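Local coordinates for protein inulin fructotransferase (Bacillus sp. snu-7, PDB 2INV) that catalyses intramolecular fructosyl transfer on inulin, working as a lyase-class fructotransferase that probably releases a cyclic difructose from the end of the polymer, at residues R134-F140 / D169-H174; V197-A203 / V220-G226; G215-V220 / H239-L243; Q273-M279 / R297-G302. All coordinates share one frame; numbering follows the deposited sequence.

Contact 1 (R134-F140 / D169-H174); sequences RLSGIVF and DNDSFH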
# COMPACT_ATOMS: atom_id res chain seq x y z
N ARG A 134 -23.76 13.52 -5.95
CA ARG A 134 -22.97 13.64 -4.75
C ARG A 134 -21.66 14.10 -5.30
O ARG A 134 -21.32 13.82 -6.45
CB ARG A 134 -22.71 12.32 -4.06
CG ARG A 134 -23.91 11.58 -3.56
CD ARG A 134 -23.41 10.23 -3.09
NE ARG A 134 -23.09 9.36 -4.22
CZ ARG A 134 -22.54 8.16 -4.09
NH1 ARG A 134 -22.23 7.69 -2.90
NH2 ARG A 134 -22.32 7.42 -5.16
N LEU A 135 -20.91 14.78 -4.46
CA LEU A 135 -19.60 15.27 -4.84
C LEU A 135 -18.72 14.08 -5.12
O LEU A 135 -18.71 13.09 -4.38
CB LEU A 135 -19.02 16.11 -3.72
CG LEU A 135 -19.71 17.46 -3.80
CD1 LEU A 135 -19.51 18.23 -2.52
CD2 LEU A 135 -19.16 18.20 -5.01
N SER A 136 -17.96 14.18 -6.21
CA SER A 136 -17.11 13.09 -6.60
C SER A 136 -15.73 13.53 -7.07
O SER A 136 -15.54 14.65 -7.52
CB SER A 136 -17.80 12.27 -7.69
OG SER A 136 -17.13 11.05 -7.93
N GLY A 137 -14.79 12.60 -6.96
CA GLY A 137 -13.42 12.81 -7.39
C GLY A 137 -12.59 13.91 -6.76
O GLY A 137 -11.59 14.33 -7.35
N ILE A 138 -12.96 14.39 -5.58
CA ILE A 138 -12.15 15.44 -4.95
C ILE A 138 -10.88 14.86 -4.36
O ILE A 138 -10.90 13.84 -3.67
CB ILE A 138 -12.95 16.21 -3.88
CG1 ILE A 138 -14.13 16.91 -4.56
CG2 ILE A 138 -12.05 17.23 -3.20
CD1 ILE A 138 -15.02 17.68 -3.62
N VAL A 139 -9.77 15.53 -4.64
CA VAL A 139 -8.45 15.11 -4.20
C VAL A 139 -7.70 16.17 -3.39
O VAL A 139 -7.58 17.32 -3.83
CB VAL A 139 -7.60 14.71 -5.43
CG1 VAL A 139 -6.24 14.20 -4.98
CG2 VAL A 139 -8.33 13.67 -6.25
N PHE A 140 -7.21 15.79 -2.21
CA PHE A 140 -6.45 16.68 -1.33
C PHE A 140 -5.09 16.02 -1.21
O PHE A 140 -4.99 14.93 -0.63
CB PHE A 140 -7.06 16.74 0.06
CG PHE A 140 -8.24 17.66 0.18
CD1 PHE A 140 -8.06 19.03 0.36
CD2 PHE A 140 -9.53 17.15 0.14
CE1 PHE A 140 -9.16 19.87 0.51
CE2 PHE A 140 -10.63 17.98 0.28
CZ PHE A 140 -10.44 19.34 0.47
N ASP A 169 -22.44 13.44 1.45
CA ASP A 169 -22.07 12.14 0.91
C ASP A 169 -21.18 12.39 -0.29
O ASP A 169 -21.44 13.25 -1.13
CB ASP A 169 -23.31 11.34 0.54
CG ASP A 169 -24.16 11.02 1.76
OD1 ASP A 169 -23.65 11.19 2.89
OD2 ASP A 169 -25.32 10.60 1.60
N ASN A 170 -20.11 11.61 -0.35
CA ASN A 170 -19.11 11.78 -1.39
C ASN A 170 -18.75 10.48 -2.08
O ASN A 170 -18.90 9.39 -1.52
CB ASN A 170 -17.86 12.34 -0.74
CG ASN A 170 -17.46 11.55 0.50
OD1 ASN A 170 -16.57 10.70 0.44
ND2 ASN A 170 -18.13 11.82 1.61
N ASP A 171 -18.29 10.58 -3.32
CA ASP A 171 -17.88 9.40 -4.03
C ASP A 171 -16.50 9.55 -4.64
O ASP A 171 -16.17 10.56 -5.25
CB ASP A 171 -18.87 9.00 -5.11
CG ASP A 171 -18.56 7.64 -5.69
OD1 ASP A 171 -18.07 6.78 -4.93
OD2 ASP A 171 -18.80 7.42 -6.90
N SER A 172 -15.70 8.51 -4.44
CA SER A 172 -14.35 8.40 -4.95
C SER A 172 -13.41 9.52 -4.50
O SER A 172 -12.63 10.04 -5.31
CB SER A 172 -14.38 8.34 -6.47
OG SER A 172 -13.25 7.64 -6.95
N PHE A 173 -13.44 9.89 -3.23
CA PHE A 173 -12.54 10.93 -2.76
C PHE A 173 -11.17 10.31 -2.56
O PHE A 173 -11.06 9.10 -2.34
CB PHE A 173 -13.06 11.55 -1.46
CG PHE A 173 -14.01 12.70 -1.68
CD1 PHE A 173 -14.81 12.75 -2.82
CD2 PHE A 173 -14.14 13.71 -0.73
CE1 PHE A 173 -15.71 13.79 -3.02
CE2 PHE A 173 -15.04 14.75 -0.92
CZ PHE A 173 -15.83 14.79 -2.07
N HIS A 174 -10.13 11.14 -2.66
CA HIS A 174 -8.76 10.68 -2.50
C HIS A 174 -7.99 11.66 -1.62
O HIS A 174 -7.91 12.86 -1.92
CB HIS A 174 -8.11 10.58 -3.88
CG HIS A 174 -6.85 9.76 -3.92
ND1 HIS A 174 -6.32 9.15 -2.81
CD2 HIS A 174 -6.05 9.42 -4.96
CE1 HIS A 174 -5.25 8.46 -3.15
NE2 HIS A 174 -5.06 8.61 -4.45
O HOH W 1 -21.85 8.16 -0.19
O HOH W 2 -22.08 15.71 -2.01
O HOH W 3 -19.79 9.41 -8.49
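With CG set anti to its own carbonyl carbon (chi1 -88°), Phe173 swings its ring back against 134-140, where Ile138, its CG1 likewise anti to the carbonyl carbon, runs beside it in the same direction. Ile138 CB sits over the middle of the Phe173 ring, 3.7 Å from the centroid, in a CH-pi contact, and Ile138 CD1 reaches Phe173 CZ at 3.4 Å. Asn170 CB lies over the centre of the opposite face, and Leu135 CB meets CZ at 3.8 Å, so the ring is held between aliphatic carbons; Val127 adds further packing to both Ile138 and Phe173. At the other end Arg134 bends at chi3 (-74°) and stacks its guanidinium on the carboxylate of Asp171, the planes 10° apart. Their salt bridge, Arg134 NH2 to Asp171 OD2 at 3.9 Å, is long, and because OD2 lies well out of the guanidinium plane no N-H points at it, so only the charges attract. The stronger partner of Arg134 is Asp193, and bound fructose touches the same side chain. Backbone bonds alternate between the two chains: Asp171 N to Leu135 O (2.8 Å), Gly137 N to Asp171 O (3.0 Å), His174 N to Ile138 O (3.0 Å) and Phe140 N to His174 O. Ser136 OG approaches Asp171 O at 2.9 Å, but Phe89 O of the second subunit is its stronger partner. Parallel, in-register pairing marks two successive coils of a right-handed parallel beta-helix, where Arg134 forms part of a sugar pocket.

Contact 2 (V197-A203 / V220-G226); sequences VNDNMIA and VSGNHMG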
# COMPACT_ATOMS: atom_id res chain seq x y z
N VAL A 197 -7.83 6.96 1.75
CA VAL A 197 -7.01 7.69 2.68
C VAL A 197 -5.76 6.82 2.76
O VAL A 197 -5.75 5.81 3.44
CB VAL A 197 -7.74 7.76 4.04
CG1 VAL A 197 -6.87 8.43 5.07
CG2 VAL A 197 -9.05 8.52 3.88
N ASN A 198 -4.72 7.22 2.04
CA ASN A 198 -3.48 6.44 2.00
C ASN A 198 -2.22 7.30 1.88
O ASN A 198 -2.26 8.39 1.30
CB ASN A 198 -3.52 5.49 0.80
CG ASN A 198 -3.37 6.22 -0.52
OD1 ASN A 198 -4.22 7.03 -0.90
ND2 ASN A 198 -2.27 5.94 -1.23
N ASP A 199 -1.12 6.79 2.43
CA ASP A 199 0.17 7.46 2.37
C ASP A 199 0.17 8.85 3.04
O ASP A 199 0.73 9.80 2.50
CB ASP A 199 0.60 7.60 0.91
CG ASP A 199 2.11 7.64 0.74
OD1 ASP A 199 2.82 7.20 1.66
OD2 ASP A 199 2.58 8.11 -0.32
N ASN A 200 -0.46 8.96 4.21
CA ASN A 200 -0.50 10.24 4.93
C ASN A 200 0.18 10.19 6.29
O ASN A 200 0.40 9.11 6.85
CB ASN A 200 -1.95 10.73 5.14
CG ASN A 200 -2.76 10.73 3.87
OD1 ASN A 200 -2.65 11.79 3.09
ND2 ASN A 200 -3.50 9.77 3.60
N MSE A 201 0.47 11.38 6.82
CA MSE A 201 1.08 11.54 8.13
C MSE A 201 0.15 12.41 8.96
O MSE A 201 0.12 13.64 8.79
CB MSE A 201 2.45 12.21 8.01
CG MSE A 201 3.07 12.64 9.33
SE MSE A 201 3.33 11.20 10.56
CE MSE A 201 4.94 10.46 9.81
N ILE A 202 -0.62 11.76 9.83
CA ILE A 202 -1.59 12.43 10.67
C ILE A 202 -1.21 12.19 12.13
O ILE A 202 -1.55 11.15 12.70
CB ILE A 202 -2.98 11.83 10.45
CG1 ILE A 202 -3.17 11.54 8.96
CG2 ILE A 202 -4.05 12.77 10.96
CD1 ILE A 202 -4.42 10.78 8.63
N ALA A 203 -0.53 13.15 12.75
CA ALA A 203 -0.14 12.94 14.13
C ALA A 203 -0.13 14.19 14.98
O ALA A 203 -0.08 15.32 14.46
CB ALA A 203 1.21 12.27 14.19
N VAL A 220 -8.22 2.54 3.85
CA VAL A 220 -7.37 3.36 4.70
C VAL A 220 -6.11 2.53 4.90
O VAL A 220 -6.08 1.61 5.72
CB VAL A 220 -8.04 3.64 6.07
CG1 VAL A 220 -7.13 4.53 6.92
CG2 VAL A 220 -9.38 4.32 5.87
N SER A 221 -5.07 2.86 4.14
CA SER A 221 -3.82 2.12 4.21
C SER A 221 -2.57 2.99 4.06
O SER A 221 -2.66 4.14 3.63
CB SER A 221 -3.80 1.03 3.14
OG SER A 221 -3.72 1.60 1.86
N GLY A 222 -1.42 2.40 4.39
CA GLY A 222 -0.15 3.10 4.28
C GLY A 222 -0.01 4.40 5.04
O GLY A 222 0.86 5.22 4.72
N ASN A 223 -0.83 4.60 6.07
CA ASN A 223 -0.78 5.83 6.86
C ASN A 223 -0.04 5.72 8.20
O ASN A 223 0.05 4.64 8.79
CB ASN A 223 -2.19 6.35 7.14
CG ASN A 223 -3.02 6.51 5.88
OD1 ASN A 223 -2.75 7.58 5.13
ND2 ASN A 223 -3.89 5.70 5.58
N HIS A 224 0.47 6.86 8.66
CA HIS A 224 1.19 7.01 9.93
C HIS A 224 0.25 7.81 10.85
O HIS A 224 -0.01 8.98 10.58
CB HIS A 224 2.45 7.87 9.74
CG HIS A 224 3.68 7.10 9.35
ND1 HIS A 224 4.31 6.21 10.19
CD2 HIS A 224 4.47 7.17 8.24
CE1 HIS A 224 5.42 5.76 9.63
NE2 HIS A 224 5.54 6.33 8.44
N MSE A 225 -0.27 7.22 11.93
CA MSE A 225 -1.18 8.00 12.81
C MSE A 225 -0.91 7.97 14.31
O MSE A 225 -0.57 6.93 14.89
CB MSE A 225 -2.64 7.57 12.62
CG MSE A 225 -3.19 7.78 11.22
SE MSE A 225 -5.05 7.28 11.16
CE MSE A 225 -5.06 6.34 9.50
N GLY A 226 -1.12 9.12 14.93
CA GLY A 226 -0.96 9.30 16.37
C GLY A 226 -1.97 10.36 16.78
O GLY A 226 -1.90 11.50 16.32
O HOH W 4 2.50 4.76 2.58
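Asn223 lies alongside Asn200, both side chains pointing the same way with their amide planes only 7° apart. Asn200 ND2 gives a hydrogen bond to Asn223 OD1 at 2.8 Å, and Asn200 N adds a second to the same oxygen, also at 2.8 Å, tilted 27° from its carbonyl plane. Asn223 ND2 in turn reaches Val197 O at 2.8 Å: Val197 O lies almost in the Asn223 amide plane, whereas the donor stands well above the carbonyl plane of Val197. Because Val197 O also accepts from Ser221 N, it is gripped twice. The scheme repeats on both sides: Asn200 bonds to Ile175 O and Met178 N of strand 174-181, while Asn247 ND2 bonds to Val220 O and its OD1 accepts from Asn223 N. This is an asparagine ladder, known from other parallel beta-helices, set in the turn between strands 219-221 and 224-226 and their neighbours. Beyond the turn the strands run in parallel register, His224 N bonding to Asn200 O and Ile202 N to His224 O. Selenomethionine Met201, bent at chi2 and chi3, brings its end obliquely against His224, with CE 3.6 Å from His224 CG and SE 3.5 Å from His224 CB. Ile202 CB packs on CG of selenomethionine Met225 at 4.1 Å. A water joins Asp199 OD1 to Gly222 O, although the main partner of Asp199 is Arg196 of the third subunit. The side-chain amides, neutral themselves, pair with each other and with main-chain N-H and C=O groups of the buried turn, which probably fixes the rotation of both asparagines.

Contact 3 (G215-V220 / H239-L243); sequences GQATIV and HEGLL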
# COMPACT_ATOMS: atom_id res chain seq x y z
N GLY A 215 -20.59 4.24 5.62
CA GLY A 215 -19.63 4.14 4.54
C GLY A 215 -19.67 2.86 3.74
O GLY A 215 -20.24 1.85 4.15
N GLN A 216 -19.03 2.91 2.57
CA GLN A 216 -18.93 1.77 1.67
C GLN A 216 -17.57 1.68 1.00
O GLN A 216 -16.97 2.70 0.64
CB GLN A 216 -20.01 1.85 0.59
CG GLN A 216 -21.43 1.93 1.11
CD GLN A 216 -21.95 0.58 1.54
OE1 GLN A 216 -22.88 0.49 2.35
NE2 GLN A 216 -21.35 -0.48 1.02
N ALA A 217 -17.11 0.45 0.82
CA ALA A 217 -15.84 0.12 0.19
C ALA A 217 -14.79 1.22 0.25
O ALA A 217 -14.36 1.75 -0.78
CB ALA A 217 -16.06 -0.29 -1.25
N THR A 218 -14.38 1.54 1.46
CA THR A 218 -13.38 2.57 1.69
C THR A 218 -12.06 1.89 2.01
O THR A 218 -12.04 0.77 2.51
CB THR A 218 -13.82 3.47 2.86
OG1 THR A 218 -15.01 4.18 2.50
CG2 THR A 218 -12.72 4.47 3.21
N ILE A 219 -10.96 2.57 1.71
CA ILE A 219 -9.63 2.03 1.98
C ILE A 219 -8.81 3.02 2.77
O ILE A 219 -8.72 4.20 2.41
CB ILE A 219 -8.85 1.72 0.68
CG1 ILE A 219 -9.54 0.61 -0.11
CG2 ILE A 219 -7.43 1.31 1.03
CD1 ILE A 219 -8.89 0.33 -1.45
N VAL A 220 -8.22 2.54 3.85
CA VAL A 220 -7.37 3.36 4.70
C VAL A 220 -6.11 2.53 4.90
O VAL A 220 -6.08 1.61 5.72
CB VAL A 220 -8.04 3.64 6.07
CG1 VAL A 220 -7.13 4.53 6.92
CG2 VAL A 220 -9.38 4.32 5.87
N HIS A 239 -19.81 1.38 8.74
CA HIS A 239 -19.10 1.16 7.50
C HIS A 239 -19.21 -0.29 7.11
O HIS A 239 -19.33 -1.17 7.96
CB HIS A 239 -17.62 1.52 7.63
CG HIS A 239 -17.29 2.89 7.11
ND1 HIS A 239 -16.54 3.10 5.97
CD2 HIS A 239 -17.61 4.12 7.58
CE1 HIS A 239 -16.40 4.39 5.77
NE2 HIS A 239 -17.04 5.04 6.73
N GLU A 240 -19.16 -0.51 5.81
CA GLU A 240 -19.26 -1.84 5.25
C GLU A 240 -18.18 -1.89 4.18
O GLU A 240 -18.02 -0.95 3.41
CB GLU A 240 -20.65 -2.00 4.64
CG GLU A 240 -20.80 -3.12 3.63
CD GLU A 240 -21.39 -4.37 4.22
OE1 GLU A 240 -22.06 -4.28 5.28
OE2 GLU A 240 -21.22 -5.45 3.62
N GLY A 241 -17.42 -2.98 4.16
CA GLY A 241 -16.35 -3.11 3.18
C GLY A 241 -15.10 -2.28 3.45
O GLY A 241 -14.29 -2.07 2.55
N LEU A 242 -14.94 -1.81 4.69
CA LEU A 242 -13.77 -1.02 5.03
C LEU A 242 -12.53 -1.90 5.11
O LEU A 242 -12.55 -2.95 5.74
CB LEU A 242 -13.97 -0.30 6.37
CG LEU A 242 -12.85 0.62 6.89
CD1 LEU A 242 -12.55 1.70 5.86
CD2 LEU A 242 -13.27 1.25 8.21
N LEU A 243 -11.46 -1.46 4.44
CA LEU A 243 -10.20 -2.18 4.44
C LEU A 243 -9.21 -1.27 5.13
O LEU A 243 -9.01 -0.13 4.71
CB LEU A 243 -9.73 -2.44 3.00
CG LEU A 243 -9.21 -3.82 2.62
CD1 LEU A 243 -8.38 -3.70 1.35
CD2 LEU A 243 -8.37 -4.41 3.74
O HOH W 5 -16.10 1.12 3.90
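Two neighbouring coils of the right-handed parallel beta-helix meet here, where Gln216 belongs to a sugar pocket and is touched by bound fructose. Gly215, lacking a side chain, places its CA over the centre of the His239 ring, 3.4 Å from the centroid and 6° off the normal, a close CH-pi contact. Thr218 comes to the edge of the same ring, its OG1 3.6 Å from His239 CE1 while hydrogen-bonded to Gln216 O. On the other face of the strand pair Gln216 NE2 lies 3.8 Å from Glu240 CG; the Glu240 carboxylate itself turns to Arg264. After the pairs Gly215 with His239 and Gln216 with Glu240, both chains pass through a bend, Ala217 beside Gly241, where the bond from Ala217 N to Glu240 O is weak. Regular pairing resumes with Leu243 N to Thr218 O at 3.0 Å and Val220 N to Leu243 O at 2.9 Å. Leu242, CG anti to the backbone N (chi1 -178°), brings CD1 to 3.7 Å from Thr218 CB and also touches Val220 CG2. A water at the bend takes the N-H of Thr218, donates to Glu240 O and lies 2.9 Å from His239 ND1.

Contact 4 (Q273-M279 / R297-G302); sequences QGFYPGM and RRTNEG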
# COMPACT_ATOMS: atom_id res chain seq x y z
N GLN A 273 0.42 0.41 18.25
CA GLN A 273 1.14 0.69 19.49
C GLN A 273 0.36 1.69 20.33
O GLN A 273 0.15 2.83 19.90
CB GLN A 273 2.54 1.25 19.21
CG GLN A 273 3.43 1.28 20.46
CD GLN A 273 4.69 2.11 20.30
OE1 GLN A 273 5.71 1.84 20.94
NE2 GLN A 273 4.62 3.14 19.46
N GLY A 274 -0.08 1.27 21.51
CA GLY A 274 -0.83 2.16 22.37
C GLY A 274 -0.33 2.14 23.80
O GLY A 274 0.43 1.27 24.20
N PHE A 275 -0.76 3.13 24.58
CA PHE A 275 -0.38 3.23 25.99
C PHE A 275 -1.58 2.99 26.87
O PHE A 275 -1.50 3.11 28.09
CB PHE A 275 0.15 4.62 26.35
CG PHE A 275 1.39 5.04 25.62
CD1 PHE A 275 2.43 4.14 25.40
CD2 PHE A 275 1.56 6.36 25.23
CE1 PHE A 275 3.62 4.57 24.80
CE2 PHE A 275 2.73 6.80 24.64
CZ PHE A 275 3.77 5.91 24.43
N TYR A 276 -2.71 2.66 26.26
CA TYR A 276 -3.93 2.45 27.03
C TYR A 276 -4.80 1.30 26.56
O TYR A 276 -4.64 0.77 25.47
CB TYR A 276 -4.84 3.69 27.00
CG TYR A 276 -4.14 5.01 26.90
CD1 TYR A 276 -3.35 5.48 27.95
CD2 TYR A 276 -4.31 5.82 25.78
CE1 TYR A 276 -2.76 6.74 27.89
CE2 TYR A 276 -3.72 7.07 25.71
CZ TYR A 276 -2.94 7.52 26.76
OH TYR A 276 -2.35 8.76 26.69
N PRO A 277 -5.73 0.90 27.44
CA PRO A 277 -6.71 -0.16 27.23
C PRO A 277 -7.56 0.18 26.00
O PRO A 277 -7.73 1.35 25.67
CB PRO A 277 -7.51 -0.11 28.52
CG PRO A 277 -6.44 0.11 29.53
CD PRO A 277 -5.51 1.13 28.88
N GLY A 278 -8.07 -0.85 25.34
CA GLY A 278 -8.92 -0.65 24.17
C GLY A 278 -8.31 0.05 22.96
O GLY A 278 -8.85 1.04 22.47
N MSE A 279 -7.19 -0.48 22.47
CA MSE A 279 -6.51 0.09 21.30
C MSE A 279 -7.31 -0.23 20.03
O MSE A 279 -7.36 0.57 19.09
CB MSE A 279 -5.09 -0.48 21.18
CG MSE A 279 -4.08 0.17 22.11
SE MSE A 279 -2.59 -0.96 22.60
CE MSE A 279 -3.47 -2.17 23.82
N ARG A 297 0.80 -3.98 20.27
CA ARG A 297 1.66 -3.73 21.41
C ARG A 297 1.12 -2.69 22.36
O ARG A 297 0.93 -1.52 22.02
CB ARG A 297 3.06 -3.33 20.92
CG ARG A 297 3.78 -2.29 21.78
CD ARG A 297 4.04 -2.80 23.17
NE ARG A 297 5.44 -2.64 23.55
CZ ARG A 297 6.08 -3.45 24.39
NH1 ARG A 297 5.45 -4.48 24.93
NH2 ARG A 297 7.36 -3.23 24.68
N ARG A 298 0.88 -3.15 23.59
CA ARG A 298 0.38 -2.30 24.65
C ARG A 298 1.52 -2.09 25.64
O ARG A 298 2.22 -3.05 25.99
CB ARG A 298 -0.80 -2.98 25.34
CG ARG A 298 -1.21 -2.36 26.67
CD ARG A 298 -1.65 -0.93 26.50
NE ARG A 298 -1.25 -0.11 27.63
CZ ARG A 298 -1.77 -0.21 28.85
NH1 ARG A 298 -2.72 -1.10 29.12
NH2 ARG A 298 -1.32 0.58 29.82
N THR A 299 1.72 -0.85 26.07
CA THR A 299 2.78 -0.58 27.03
C THR A 299 2.42 0.72 27.74
O THR A 299 1.34 1.27 27.54
CB THR A 299 4.17 -0.47 26.36
OG1 THR A 299 5.19 -0.52 27.36
CG2 THR A 299 4.29 0.82 25.57
N ASN A 300 3.34 1.21 28.57
CA ASN A 300 3.07 2.43 29.31
C ASN A 300 3.64 3.66 28.61
O ASN A 300 4.68 3.60 27.95
CB ASN A 300 3.65 2.32 30.72
CG ASN A 300 5.11 1.93 30.72
OD1 ASN A 300 5.48 0.90 30.14
ND2 ASN A 300 5.94 2.73 31.38
N GLU A 301 2.94 4.78 28.75
CA GLU A 301 3.34 6.05 28.16
C GLU A 301 4.83 6.27 28.39
O GLU A 301 5.30 6.25 29.53
CB GLU A 301 2.54 7.18 28.80
CG GLU A 301 3.08 8.57 28.51
CD GLU A 301 3.03 8.93 27.04
OE1 GLU A 301 1.91 9.15 26.52
OE2 GLU A 301 4.10 8.98 26.41
N GLY A 302 5.57 6.50 27.31
CA GLY A 302 7.01 6.69 27.43
C GLY A 302 7.56 8.11 27.41
O GLY A 302 8.72 8.31 27.78
O HOH W 6 7.25 -0.19 22.79
O HOH W 7 0.37 4.70 29.80
O HOH W 8 -0.20 9.16 28.22
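Phe275 and Glu301 are crossed, ring and carboxylate planes 63° apart, with the backbone of Glu301 laid over one ring face: Glu301 CA is 3.3 Å from the ring centroid, a CH-pi contact directly above the centre. Glu301 CG, anti to the backbone N (chi1 166°), then turns at chi2, which brings OE1 within 3.1 Å of Phe275 CD2. The carboxylate is held by other partners, OE1 by Arg252 and OE2 by Tyr303 N, and a water ties OE1 to Tyr276 OH. Thr299 CG2 meets the ring at its edge, 3.8 Å from CD1. Phe275, Arg252 and Tyr303 all line a sugar pocket together with Pro251, and bound fructose touches Phe275; the site lies where paired strands of the parallel beta-helix give way to loops. Gly274 N to Arg297 O (3.0 Å) and Thr299 N to Gly274 O (3.1 Å) are the last rungs of that pairing. Between them Arg298, bent at chi2 and chi3, curls so that its NE bonds to Thr299 O at 2.9 Å. One face of its guanidinium is covered by Tyr276 CA and Pro277 CD, and NH1 forms a salt bridge with Asp315. On the other side of the strands extended Gln273 and bent Arg297 lie side by side, pointing the same way, CG to CG 3.8 Å, amide and guanidinium nearly coplanar; a water accepts from Arg297 NE and lies close to Gln273 OE1.

All four contacts join successive coils of one beta-helix and are largely buried, contact 2 nearest the chain's centre and contacts 1 and 4 farther out, on opposite sides of it with centres about 34 Å apart. Contacts 2 and 3 share Val220 and strand 219-221, and His174 of contact 1 packs on Asn198 of contact 2. Contacts 1 and 3 both touch the second subunit and supply Arg134 and Gln216 to one sugar pocket, whereas contact 4 gives Phe275 to another. The amide ladder of contact 2 is neutral; contacts 1 and 3 combine a CH-pi contact over a ring face with polar side chains at the sugar pocket; contact 4 sets a ring against the Glu301 backbone, its charged groups paired outside.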